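Local coordinates for solute-binding periplasmic protein of iron/siderophore ABC transporter (Yersinia pestis, PDB 6B2X), which probably captures an iron-siderophore complex in the periplasm and delivers it to a partner ABC transporter of the inner membrane, at residues Ile58-Gly63 and Ile132-Leu137; Pro77-Val82 and Phe103-Gln108; Ala39-Met44 and Met176-Lys181; Asp274-Ser279 and Gly324-Ile329. All coordinates share one frame; numbering follows the deposited sequence.

Interaction 1 (Ile58-Gly63 and Ile132-Leu137); sequences ILLGEG and IAIFGL
Beyond the end of its strand, E62 sets CG beside its backbone N (chi1 -69°) and then bends at chi2, which swings the carboxylate across to the F135-G136 backbone. F135 also places CG beside its own N (chi1 -71°), turning the ring so that one face lies against G61. OE2 of E62 accepts the N-H of G136 at 2.6 Å through its syn lone pair, a short bond whose angle at the hydrogen is 146°. The other oxygen, OE1, comes within 3.6 Å of F135 CD2, with the carboxylate and ring planes steeply inclined. CA of G61 is 4.0 Å from the centre of the F135 ring, a CH-pi contact; with no side chain in the way, the backbone comes down over the face, somewhat off the ring centre.

Before this end, strands 58-60 and 132-136 run parallel in the central sheet of a Rossmann-like domain of the periplasmic-binding-protein fold. Three backbone bonds join them: L59 N to I132 O at 3.0 Å, I134 N to L59 O, and G61 N to I134 O at 2.9 Å. L59 O also receives a CA-H contact from A133.

On one side of the sheet, I58 lies alongside I132, with I58 CG1 3.7 Å from I132 CG2. L60 lies alongside I134 in the same way, L60 CD2 being 4.1 Å from I134 CB. On the other side, CB of L59 meets CB of A133 at 3.9 Å, and helix 147-154 packs over A133 and F135 through L148, V149 and L152.

Interaction 2 (Pro77-Val82 and Phe103-Gln108); sequences PLDRIV and FPQIDQ
The side chains of P77 and F103 cross at about a right angle, CG of P77 3.9 Å from CE2 of F103. P77 sits just ahead of a type I beta turn, L78 to I81, which leads into strand 81-85 of the parallel sheet; F103 belongs to the connection after helix 93-102, where the chain makes a short 3-10 segment, 104-108. The pyrrolidine also touches Y99 of that helix and F66 of helix 66-72.

Next comes L78, which carries most of the contact. With CG beside its backbone N (chi1 -50°) and the chain then extended, the side chain reaches across, and CD1 touches two residues at once: it is 3.5 Å from F103 CB and 3.9 Å from I106 CB. The approach is slanting in both cases. I106 also packs on Y96 and Y99 of helix 93-102.

The exposed D79 directs OD1 toward Q105 NE2, but at 4.5 Å the two are too far apart to bond. R80 takes no part here and forms a salt bridge with E73. Finally I81 closes the turn: its N-H bonds L78 O at 3.1 Å.

Interaction 3 (Ala39-Met44 and Met176-Lys181); sequences ATVTDM and MRLLGK
L178 approaches one face of the flat peptide group that joins T42 to D43, its CD1 methyl resting above that plane 3.6 Å from T42 O. The other methyl, CD2, comes from the same side and touches the start of the next residue, 3.8 Å from D43 CA. The second flat group, the carboxylate of D43, turns away from the helix: OD2 takes a salt bridge from R47 NH1 and a hydrogen bond from F161 N, while OD1 accepts the N-H of A45. Three donors thus satisfy this buried acid and fix its rotation, while its CA and CB pack on L178.

L178 is the pivot of the contact. Its CG stands opposite the backbone N (chi1 166°), which sends the branched end outward from the helix and splits its methyls, CD1 toward V41 and CD2 toward D43 and M44. CD1 meets V41 CG2 at 3.6 Å, the two side chains crossing at about a right angle. CD2 meets M44 CG at 3.9 Å, where the side chains slide past each other in opposite directions. V41 uses its second branch as well, CG1 lying 3.8 Å from the CB of the solvent-exposed K181.

Strand 40-42 is one arm of a beta hairpin with strand 48-50. It runs nearly antiparallel to helix 168-182, their local axes 9.2 Å apart. M176 and L179 pack on helix 66-72, L179 also on V162. L178 packs on V160 and V162 of strand 159-162, and thus fills the corner where the N-terminal segment, this helix and that strand meet, M44 bonding the backbone of F161.

Interaction 4 (Asp274-Ser279 and Gly324-Ile329); sequences DIYIAS and GHSYAI
I277 and I329 stand side by side on one face of the sheet, their CG2 methyls 3.9 Å apart, at the heart of a parallel pair in the mixed sheet of the second alpha/beta domain of this periplasmic-binding-protein fold. Further along, I275 slants against the ring of Y327, CG2 to CE1 at 3.4 Å. Y327, with CG beside its backbone N (chi1 -47°), lays that ring back toward I275 and stacks it on W349 of helix 340-350. F350 of the same helix covers I275 and I277.

Strands 275-279 and 326-329 are joined by four backbone bonds. Those from Y276 N to H325 O, from A278 N to Y327 O at 2.9 Å and from I329 N to A278 O are sound. Y327 N to Y276 O is weak, bent to 122° at the hydrogen. Y276 O also faces the edge of the Y327 ring, 3.3 Å from CD1, and a CA-H of S326.

On the opposite face, OG of S326 packs against CB of Y276 at 3.2 Å and bonds weakly to A320 O, at the preceding helix. Back on the I277 face, at one end of the pair, S279 OG is held by H331 ND1 and R223 N, while its CB rests 3.8 Å from I329 CG2. At the other end, beyond G324, which closes a Schellman motif, the CB of H325 sits 3.4 Å from D274 O.

Interactions 1, 2 and 3 gather in one lobe. Interactions 1 and 2 share a sheet: I58 N lies 2.6 Å from R80 O and I58 O 3.0 Å from V82 N, probable hydrogen bonds that place strands 58-60 and 81-85 side by side. Interaction 3 touches interaction 1, where I134 CD1 meets L179 CD2 at 3.7 Å and L137 CD1 meets M44 O at 3.3 Å. Interaction 4 belongs to the other lobe, its centre about 32 Å from that of interaction 1 and the nearest atoms about 17 Å apart; in this family the substrate typically binds between such lobes. A bound sodium ion lies about 7 Å from the P77 side chain.

Interaction 1 (Ile58-Gly63 and Ile132-Leu137)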
loop_
_atom_site.group_PDB
_atom_site.type_symbol
_atom_site.label_atom_id
_atom_site.label_comp_id
_atom_site.label_asym_id
_atom_site.label_seq_id
_atom_site.Cartn_x
_atom_site.Cartn_y
_atom_site.Cartn_z
ATOM N N ILE A 58 13.605 7.237 -15.055
ATOM C CA ILE A 58 12.672 6.158 -14.731
ATOM C C ILE A 58 11.252 6.575 -15.095
ATOM O O ILE A 58 10.773 7.647 -14.690
ATOM C CB ILE A 58 12.760 5.764 -13.247
ATOM C CG1 ILE A 58 14.141 5.152 -12.938
ATOM C CG2 ILE A 58 11.688 4.738 -12.926
ATOM C CD1 ILE A 58 14.664 5.486 -11.539
ATOM N N LEU A 59 10.572 5.711 -15.826
ATOM C CA LEU A 59 9.151 5.847 -16.122
ATOM C C LEU A 59 8.354 5.001 -15.137
ATOM O O LEU A 59 8.715 3.844 -14.881
ATOM C CB LEU A 59 8.879 5.372 -17.544
ATOM C CG LEU A 59 7.982 6.128 -18.496
ATOM C CD1 LEU A 59 8.484 7.532 -18.662
ATOM C CD2 LEU A 59 7.980 5.394 -19.825
ATOM N N LEU A 60 7.272 5.560 -14.591
ATOM C CA LEU A 60 6.409 4.823 -13.667
ATOM C C LEU A 60 5.052 4.606 -14.333
ATOM O O LEU A 60 4.233 5.529 -14.430
ATOM C CB LEU A 60 6.276 5.554 -12.341
ATOM C CG LEU A 60 7.592 5.777 -11.602
ATOM C CD1 LEU A 60 7.290 6.430 -10.297
ATOM C CD2 LEU A 60 8.345 4.468 -11.360
ATOM N N GLY A 61 4.808 3.365 -14.765
ATOM C CA GLY A 61 3.561 3.044 -15.443
ATOM C C GLY A 61 2.354 3.027 -14.534
ATOM O O GLY A 61 1.222 2.959 -15.017
ATOM N N GLU A 62 2.565 3.049 -13.227
ATOM C CA GLU A 62 1.509 3.378 -12.283
ATOM C C GLU A 62 2.150 4.323 -11.296
ATOM O O GLU A 62 3.169 3.974 -10.690
ATOM C CB GLU A 62 0.935 2.142 -11.569
ATOM C CG GLU A 62 0.129 1.195 -12.467
ATOM C CD GLU A 62 0.947 0.012 -12.987
ATOM O OE1 GLU A 62 0.884 -0.273 -14.203
ATOM O OE2 GLU A 62 1.644 -0.651 -12.181
ATOM N N GLY A 63 1.577 5.524 -11.163
ATOM C CA GLY A 63 2.213 6.550 -10.366
ATOM C C GLY A 63 2.442 6.130 -8.929
ATOM O O GLY A 63 3.434 6.516 -8.311
ATOM N N ILE A 132 14.533 3.041 -18.130
ATOM C CA ILE A 132 13.836 1.875 -17.605
ATOM C C ILE A 132 12.400 2.282 -17.292
ATOM O O ILE A 132 12.090 3.461 -17.145
ATOM C CB ILE A 132 14.587 1.320 -16.364
ATOM C CG1 ILE A 132 14.244 -0.152 -16.130
ATOM C CG2 ILE A 132 14.319 2.178 -15.135
ATOM C CD1 ILE A 132 15.095 -0.807 -15.057
ATOM N N ALA A 133 11.509 1.299 -17.215
ATOM C CA ALA A 133 10.126 1.543 -16.838
ATOM C C ALA A 133 9.715 0.505 -15.813
ATOM O O ALA A 133 10.122 -0.658 -15.901
ATOM C CB ALA A 133 9.189 1.491 -18.053
ATOM N N ILE A 134 8.912 0.925 -14.841
ATOM C CA ILE A 134 8.436 0.045 -13.786
ATOM C C ILE A 134 6.927 -0.071 -13.897
ATOM O O ILE A 134 6.223 0.944 -13.980
ATOM C CB ILE A 134 8.810 0.562 -12.391
ATOM C CG1 ILE A 134 10.302 0.889 -12.299
ATOM C CG2 ILE A 134 8.349 -0.450 -11.341
ATOM C CD1 ILE A 134 11.214 -0.280 -12.613
ATOM N N PHE A 135 6.429 -1.304 -13.867
ATOM C CA PHE A 135 5.001 -1.583 -13.839
ATOM C C PHE A 135 4.690 -2.534 -12.684
ATOM O O PHE A 135 5.563 -3.262 -12.191
ATOM C CB PHE A 135 4.511 -2.192 -15.186
ATOM C CG PHE A 135 4.484 -1.214 -16.337
ATOM C CD1 PHE A 135 5.664 -0.802 -16.943
ATOM C CD2 PHE A 135 3.277 -0.695 -16.801
ATOM C CE1 PHE A 135 5.651 0.107 -17.993
ATOM C CE2 PHE A 135 3.249 0.212 -17.858
ATOM C CZ PHE A 135 4.431 0.615 -18.458
ATOM N N GLY A 136 3.425 -2.532 -12.268
ATOM C CA GLY A 136 2.909 -3.529 -11.351
ATOM C C GLY A 136 2.255 -4.682 -12.098
ATOM O O GLY A 136 1.742 -4.520 -13.203
ATOM N N LEU A 137 2.292 -5.862 -11.495
ATOM C CA LEU A 137 1.530 -6.972 -12.047
ATOM C C LEU A 137 0.052 -6.658 -11.943
ATOM O O LEU A 137 -0.412 -6.093 -10.953
ATOM C CB LEU A 137 1.828 -8.268 -11.305
ATOM C CG LEU A 137 2.969 -9.138 -11.825
ATOM C CD1 LEU A 137 3.136 -10.357 -10.924
ATOM C CD2 LEU A 137 2.736 -9.560 -13.268
#

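Interaction 2 (Pro77-Val82 and Phe103-Gln108)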
loop_
_atom_site.group_PDB
_atom_site.type_symbol
_atom_site.label_atom_id
_atom_site.label_comp_id
_atom_site.label_asym_id
_atom_site.label_seq_id
_atom_site.Cartn_x
_atom_site.Cartn_y
_atom_site.Cartn_z
ATOM N N PRO A 77 14.080 12.198 -4.021
ATOM C CA PRO A 77 13.084 11.203 -4.445
ATOM C C PRO A 77 12.630 11.354 -5.884
ATOM O O PRO A 77 12.308 10.351 -6.525
ATOM C CB PRO A 77 11.924 11.428 -3.462
ATOM C CG PRO A 77 12.147 12.773 -2.893
ATOM C CD PRO A 77 13.643 12.913 -2.822
ATOM N N LEU A 78 12.587 12.568 -6.414
ATOM C CA LEU A 78 12.025 12.798 -7.740
ATOM C C LEU A 78 13.055 12.905 -8.867
ATOM O O LEU A 78 12.662 12.876 -10.038
ATOM C CB LEU A 78 11.182 14.069 -7.715
ATOM C CG LEU A 78 10.210 14.035 -6.556
ATOM C CD1 LEU A 78 9.661 15.382 -6.314
ATOM C CD2 LEU A 78 9.081 13.054 -6.910
ATOM N N ASP A 79 14.352 13.005 -8.564
ATOM C CA ASP A 79 15.320 13.406 -9.583
ATOM C C ASP A 79 15.377 12.467 -10.771
ATOM O O ASP A 79 15.843 12.886 -11.834
ATOM C CB ASP A 79 16.721 13.490 -8.994
ATOM C CG ASP A 79 16.891 14.673 -8.075
ATOM O OD1 ASP A 79 15.855 15.250 -7.661
ATOM O OD2 ASP A 79 18.063 15.013 -7.768
ATOM N N ARG A 80 14.952 11.206 -10.623
ATOM C CA ARG A 80 15.055 10.231 -11.702
ATOM C C ARG A 80 13.712 9.861 -12.322
ATOM O O ARG A 80 13.680 9.081 -13.285
ATOM C CB ARG A 80 15.764 8.959 -11.197
ATOM C CG ARG A 80 17.239 9.160 -10.828
ATOM C CD ARG A 80 18.023 7.830 -10.823
ATOM N NE ARG A 80 17.691 6.988 -9.668
ATOM C CZ ARG A 80 18.068 5.709 -9.533
ATOM N NH1 ARG A 80 18.789 5.121 -10.474
ATOM N NH2 ARG A 80 17.726 5.007 -8.456
ATOM N N ILE A 81 12.608 10.375 -11.791
ATOM C CA ILE A 81 11.286 10.157 -12.373
ATOM C C ILE A 81 11.128 11.119 -13.552
ATOM O O ILE A 81 10.991 12.331 -13.359
ATOM C CB ILE A 81 10.168 10.373 -11.342
ATOM C CG1 ILE A 81 10.469 9.679 -9.997
ATOM C CG2 ILE A 81 8.860 9.923 -11.909
ATOM C CD1 ILE A 81 10.725 8.215 -10.106
ATOM N N VAL A 82 11.155 10.590 -14.781
ATOM C CA VAL A 82 10.924 11.438 -15.953
ATOM C C VAL A 82 9.502 11.338 -16.466
ATOM O O VAL A 82 9.191 11.929 -17.505
ATOM C CB VAL A 82 11.923 11.149 -17.104
ATOM C CG1 VAL A 82 13.353 11.451 -16.667
ATOM C CG2 VAL A 82 11.777 9.740 -17.577
ATOM N N PHE A 103 9.348 19.954 -2.912
ATOM C CA PHE A 103 9.917 19.762 -4.243
ATOM C C PHE A 103 8.890 20.285 -5.234
ATOM O O PHE A 103 8.152 19.506 -5.860
ATOM C CB PHE A 103 10.253 18.297 -4.522
ATOM C CG PHE A 103 11.170 17.671 -3.500
ATOM C CD1 PHE A 103 12.552 17.849 -3.577
ATOM C CD2 PHE A 103 10.655 16.903 -2.474
ATOM C CE1 PHE A 103 13.383 17.293 -2.627
ATOM C CE2 PHE A 103 11.473 16.334 -1.532
ATOM C CZ PHE A 103 12.840 16.525 -1.602
ATOM N N PRO A 104 8.822 21.609 -5.407
ATOM C CA PRO A 104 7.835 22.185 -6.332
ATOM C C PRO A 104 7.941 21.633 -7.734
ATOM O O PRO A 104 6.933 21.610 -8.451
ATOM C CB PRO A 104 8.152 23.689 -6.297
ATOM C CG PRO A 104 8.897 23.902 -5.009
ATOM C CD PRO A 104 9.667 22.632 -4.768
ATOM N N GLN A 105 9.120 21.146 -8.135
ATOM C CA GLN A 105 9.283 20.656 -9.500
ATOM C C GLN A 105 8.457 19.405 -9.778
ATOM O O GLN A 105 8.394 18.981 -10.938
ATOM C CB GLN A 105 10.768 20.393 -9.804
ATOM C CG GLN A 105 11.383 19.167 -9.130
ATOM C CD GLN A 105 11.984 19.477 -7.768
ATOM O OE1 GLN A 105 11.590 20.426 -7.096
ATOM N NE2 GLN A 105 12.958 18.669 -7.359
ATOM N N ILE A 106 7.788 18.847 -8.760
ATOM C CA ILE A 106 6.965 17.650 -8.932
ATOM C C ILE A 106 5.851 17.873 -9.941
ATOM O O ILE A 106 5.489 16.952 -10.691
ATOM C CB ILE A 106 6.416 17.184 -7.567
ATOM C CG1 ILE A 106 5.903 15.751 -7.650
ATOM C CG2 ILE A 106 5.325 18.108 -7.039
ATOM C CD1 ILE A 106 5.504 15.208 -6.306
ATOM N N ASP A 107 5.309 19.095 -10.010
ATOM C CA ASP A 107 4.200 19.367 -10.919
ATOM C C ASP A 107 4.608 19.276 -12.371
ATOM O O ASP A 107 3.750 19.056 -13.231
ATOM C CB ASP A 107 3.633 20.766 -10.677
ATOM C CG ASP A 107 2.749 20.830 -9.466
ATOM O OD1 ASP A 107 2.248 19.769 -9.016
ATOM O OD2 ASP A 107 2.555 21.947 -8.961
ATOM N N GLN A 108 5.881 19.490 -12.676
ATOM C CA GLN A 108 6.310 19.393 -14.061
ATOM C C GLN A 108 6.661 17.971 -14.467
ATOM O O GLN A 108 6.980 17.745 -15.643
ATOM C CB GLN A 108 7.528 20.296 -14.332
ATOM C CG GLN A 108 7.244 21.762 -14.333
ATOM C CD GLN A 108 6.977 22.270 -12.942
ATOM O OE1 GLN A 108 7.906 22.422 -12.141
ATOM N NE2 GLN A 108 5.706 22.536 -12.634
#

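Interaction 3 (Ala39-Met44 and Met176-Lys181)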
loop_
_atom_site.group_PDB
_atom_site.type_symbol
_atom_site.label_atom_id
_atom_site.label_comp_id
_atom_site.label_asym_id
_atom_site.label_seq_id
_atom_site.Cartn_x
_atom_site.Cartn_y
_atom_site.Cartn_z
ATOM N N ALA A 39 23.585 -7.436 -14.893
ATOM C CA ALA A 39 23.119 -7.151 -16.241
ATOM C C ALA A 39 21.765 -7.799 -16.549
ATOM O O ALA A 39 21.167 -7.501 -17.579
ATOM C CB ALA A 39 24.154 -7.611 -17.262
ATOM N N THR A 40 21.287 -8.680 -15.668
ATOM C CA THR A 40 20.017 -9.360 -15.892
ATOM C C THR A 40 19.255 -9.555 -14.580
ATOM O O THR A 40 19.850 -9.867 -13.546
ATOM C CB THR A 40 20.269 -10.698 -16.591
ATOM O OG1 THR A 40 20.437 -10.475 -17.995
ATOM C CG2 THR A 40 19.147 -11.647 -16.365
ATOM N N VAL A 41 17.939 -9.335 -14.620
ATOM C CA VAL A 41 17.054 -9.665 -13.512
ATOM C C VAL A 41 15.916 -10.497 -14.067
ATOM O O VAL A 41 15.618 -10.466 -15.262
ATOM C CB VAL A 41 16.480 -8.428 -12.786
ATOM C CG1 VAL A 41 17.583 -7.537 -12.219
ATOM C CG2 VAL A 41 15.591 -7.634 -13.726
ATOM N N THR A 42 15.277 -11.250 -13.179
ATOM C CA THR A 42 14.007 -11.895 -13.478
ATOM C C THR A 42 12.939 -11.165 -12.681
ATOM O O THR A 42 13.031 -11.085 -11.452
ATOM C CB THR A 42 14.032 -13.387 -13.128
ATOM O OG1 THR A 42 15.254 -13.980 -13.602
ATOM C CG2 THR A 42 12.845 -14.096 -13.762
ATOM N N ASP A 43 11.946 -10.609 -13.361
ATOM C CA ASP A 43 10.995 -9.819 -12.601
ATOM C C ASP A 43 9.879 -10.712 -12.075
ATOM O O ASP A 43 9.873 -11.932 -12.274
ATOM C CB ASP A 43 10.469 -8.637 -13.419
ATOM C CG ASP A 43 9.727 -9.051 -14.662
ATOM O OD1 ASP A 43 9.444 -10.255 -14.855
ATOM O OD2 ASP A 43 9.422 -8.134 -15.461
ATOM N N MET A 44 8.924 -10.096 -11.377
ATOM C CA MET A 44 7.827 -10.836 -10.765
ATOM C C MET A 44 6.841 -11.380 -11.781
ATOM O O MET A 44 5.876 -12.056 -11.396
ATOM C CB MET A 44 7.104 -9.943 -9.760
ATOM C CG MET A 44 8.053 -9.144 -8.889
ATOM S SD MET A 44 8.968 -10.246 -7.812
ATOM C CE MET A 44 7.599 -10.848 -6.885
ATOM N N MET A 176 11.254 -5.383 -3.832
ATOM C CA MET A 176 12.174 -4.312 -3.449
ATOM C C MET A 176 13.605 -4.654 -3.825
ATOM O O MET A 176 14.369 -3.770 -4.243
ATOM C CB MET A 176 12.085 -4.021 -1.953
ATOM C CG MET A 176 10.743 -3.411 -1.539
ATOM S SD MET A 176 10.484 -1.848 -2.363
ATOM C CE MET A 176 11.992 -0.998 -1.902
ATOM N N ARG A 177 14.001 -5.924 -3.646
ATOM C CA ARG A 177 15.334 -6.337 -4.064
ATOM C C ARG A 177 15.456 -6.257 -5.576
ATOM O O ARG A 177 16.497 -5.863 -6.113
ATOM C CB ARG A 177 15.624 -7.764 -3.587
ATOM C CG ARG A 177 16.908 -8.343 -4.149
ATOM C CD ARG A 177 17.302 -9.619 -3.411
ATOM N NE ARG A 177 17.763 -9.390 -2.034
ATOM C CZ ARG A 177 17.132 -9.799 -0.927
ATOM N NH1 ARG A 177 15.977 -10.449 -0.991
ATOM N NH2 ARG A 177 17.669 -9.560 0.265
ATOM N N LEU A 178 14.398 -6.641 -6.278
ATOM C CA LEU A 178 14.395 -6.513 -7.722
ATOM C C LEU A 178 14.597 -5.055 -8.148
ATOM O O LEU A 178 15.406 -4.771 -9.041
ATOM C CB LEU A 178 13.089 -7.092 -8.263
ATOM C CG LEU A 178 12.710 -6.791 -9.703
ATOM C CD1 LEU A 178 13.621 -7.572 -10.665
ATOM C CD2 LEU A 178 11.258 -7.137 -9.915
ATOM N N LEU A 179 13.897 -4.113 -7.495
ATOM C CA LEU A 179 14.074 -2.701 -7.825
ATOM C C LEU A 179 15.452 -2.208 -7.418
ATOM O O LEU A 179 16.027 -1.334 -8.080
ATOM C CB LEU A 179 13.009 -1.841 -7.148
ATOM C CG LEU A 179 11.583 -1.953 -7.689
ATOM C CD1 LEU A 179 10.624 -1.167 -6.771
ATOM C CD2 LEU A 179 11.504 -1.482 -9.130
ATOM N N GLY A 180 15.973 -2.710 -6.297
ATOM C CA GLY A 180 17.348 -2.400 -5.951
ATOM C C GLY A 180 18.306 -2.745 -7.074
ATOM O O GLY A 180 19.153 -1.933 -7.450
ATOM N N LYS A 181 18.137 -3.929 -7.669
ATOM C CA LYS A 181 19.019 -4.345 -8.755
ATOM C C LYS A 181 18.783 -3.516 -10.016
ATOM O O LYS A 181 19.739 -3.099 -10.674
ATOM C CB LYS A 181 18.823 -5.826 -9.069
ATOM C CG LYS A 181 19.870 -6.803 -8.497
ATOM C CD LYS A 181 19.646 -7.050 -7.002
ATOM C CE LYS A 181 20.293 -8.352 -6.502
ATOM N NZ LYS A 181 19.557 -9.589 -6.965
#

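Interaction 4 (Asp274-Ser279 and Gly324-Ile329)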
loop_
_atom_site.group_PDB
_atom_site.type_symbol
_atom_site.label_atom_id
_atom_site.label_comp_id
_atom_site.label_asym_id
_atom_site.label_seq_id
_atom_site.Cartn_x
_atom_site.Cartn_y
_atom_site.Cartn_z
ATOM N N ASP A 274 -14.825 -10.696 15.460
ATOM C CA ASP A 274 -14.348 -10.065 16.688
ATOM C C ASP A 274 -13.807 -8.665 16.428
ATOM O O ASP A 274 -13.937 -7.789 17.292
ATOM C CB ASP A 274 -13.282 -10.929 17.359
ATOM C CG ASP A 274 -13.818 -12.285 17.762
ATOM O OD1 ASP A 274 -14.689 -12.335 18.665
ATOM O OD2 ASP A 274 -13.392 -13.293 17.153
ATOM N N ILE A 275 -13.216 -8.437 15.246
ATOM C CA ILE A 275 -12.574 -7.178 14.877
ATOM C C ILE A 275 -13.153 -6.673 13.555
ATOM O O ILE A 275 -13.358 -7.449 12.613
ATOM C CB ILE A 275 -11.041 -7.336 14.772
ATOM C CG1 ILE A 275 -10.501 -8.172 15.935
ATOM C CG2 ILE A 275 -10.352 -5.974 14.732
ATOM C CD1 ILE A 275 -10.437 -7.422 17.270
ATOM N N TYR A 276 -13.428 -5.367 13.499
ATOM C CA TYR A 276 -13.875 -4.688 12.287
ATOM C C TYR A 276 -12.809 -3.707 11.807
ATOM O O TYR A 276 -12.176 -3.012 12.619
ATOM C CB TYR A 276 -15.185 -3.925 12.499
ATOM C CG TYR A 276 -15.596 -3.205 11.237
ATOM C CD1 TYR A 276 -16.267 -3.878 10.220
ATOM C CD2 TYR A 276 -15.255 -1.876 11.025
ATOM C CE1 TYR A 276 -16.628 -3.235 9.043
ATOM C CE2 TYR A 276 -15.608 -1.225 9.847
ATOM C CZ TYR A 276 -16.297 -1.909 8.860
ATOM O OH TYR A 276 -16.643 -1.268 7.678
ATOM N N ILE A 277 -12.632 -3.641 10.482
ATOM C CA ILE A 277 -11.555 -2.869 9.863
ATOM C C ILE A 277 -12.026 -2.326 8.526
ATOM O O ILE A 277 -12.397 -3.097 7.638
ATOM C CB ILE A 277 -10.279 -3.712 9.649
ATOM C CG1 ILE A 277 -9.665 -4.191 10.977
ATOM C CG2 ILE A 277 -9.258 -2.892 8.838
ATOM C CD1 ILE A 277 -8.340 -4.976 10.811
ATOM N N ALA A 278 -12.010 -1.002 8.362
ATOM C CA ALA A 278 -12.386 -0.356 7.109
ATOM C C ALA A 278 -11.181 0.366 6.512
ATOM O O ALA A 278 -10.363 0.943 7.237
ATOM C CB ALA A 278 -13.527 0.635 7.326
ATOM N N SER A 279 -11.068 0.336 5.191
ATOM C CA SER A 279 -9.954 0.986 4.526
ATOM C C SER A 279 -10.463 2.127 3.658
ATOM O O SER A 279 -11.535 2.040 3.052
ATOM C CB SER A 279 -9.140 -0.000 3.682
ATOM O OG SER A 279 -9.582 -0.036 2.332
ATOM N N GLY A 324 -15.989 -1.250 20.876
ATOM C CA GLY A 324 -14.695 -0.621 20.691
ATOM C C GLY A 324 -13.663 -1.472 19.991
ATOM O O GLY A 324 -12.461 -1.308 20.244
ATOM N N HIS A 325 -14.090 -2.393 19.126
ATOM C CA HIS A 325 -13.160 -3.208 18.353
ATOM C C HIS A 325 -13.329 -2.921 16.863
ATOM O O HIS A 325 -13.438 -3.844 16.055
ATOM C CB HIS A 325 -13.362 -4.700 18.665
ATOM C CG HIS A 325 -13.115 -5.051 20.103
ATOM N ND1 HIS A 325 -14.050 -5.690 20.888
ATOM C CD2 HIS A 325 -12.039 -4.841 20.900
ATOM C CE1 HIS A 325 -13.563 -5.857 22.106
ATOM N NE2 HIS A 325 -12.345 -5.350 22.140
ATOM N N SER A 326 -13.354 -1.641 16.487
ATOM C CA SER A 326 -13.464 -1.234 15.092
ATOM C C SER A 326 -12.332 -0.277 14.761
ATOM O O SER A 326 -11.858 0.470 15.619
ATOM C CB SER A 326 -14.808 -0.587 14.803
ATOM O OG SER A 326 -15.799 -1.585 14.616
ATOM N N TYR A 327 -11.861 -0.344 13.521
ATOM C CA TYR A 327 -10.620 0.325 13.162
ATOM C C TYR A 327 -10.661 0.701 11.689
ATOM O O TYR A 327 -11.496 0.210 10.923
ATOM C CB TYR A 327 -9.404 -0.552 13.473
ATOM C CG TYR A 327 -9.420 -1.203 14.853
ATOM C CD1 TYR A 327 -10.057 -2.419 15.059
ATOM C CD2 TYR A 327 -8.801 -0.597 15.949
ATOM C CE1 TYR A 327 -10.089 -3.013 16.309
ATOM C CE2 TYR A 327 -8.827 -1.193 17.211
ATOM C CZ TYR A 327 -9.476 -2.408 17.377
ATOM O OH TYR A 327 -9.518 -3.036 18.608
ATOM N N ALA A 328 -9.768 1.614 11.305
ATOM C CA ALA A 328 -9.647 2.051 9.921
ATOM C C ALA A 328 -8.171 2.091 9.542
ATOM O O ALA A 328 -7.322 2.436 10.366
ATOM C CB ALA A 328 -10.316 3.422 9.700
ATOM N N ILE A 329 -7.866 1.700 8.304
ATOM C CA ILE A 329 -6.491 1.588 7.829
ATOM C C ILE A 329 -6.380 2.294 6.486
ATOM O O ILE A 329 -7.313 2.267 5.678
ATOM C CB ILE A 329 -6.025 0.110 7.710
ATOM C CG1 ILE A 329 -4.531 0.040 7.374
ATOM C CG2 ILE A 329 -6.856 -0.675 6.696
ATOM C CD1 ILE A 329 -3.667 0.266 8.570
#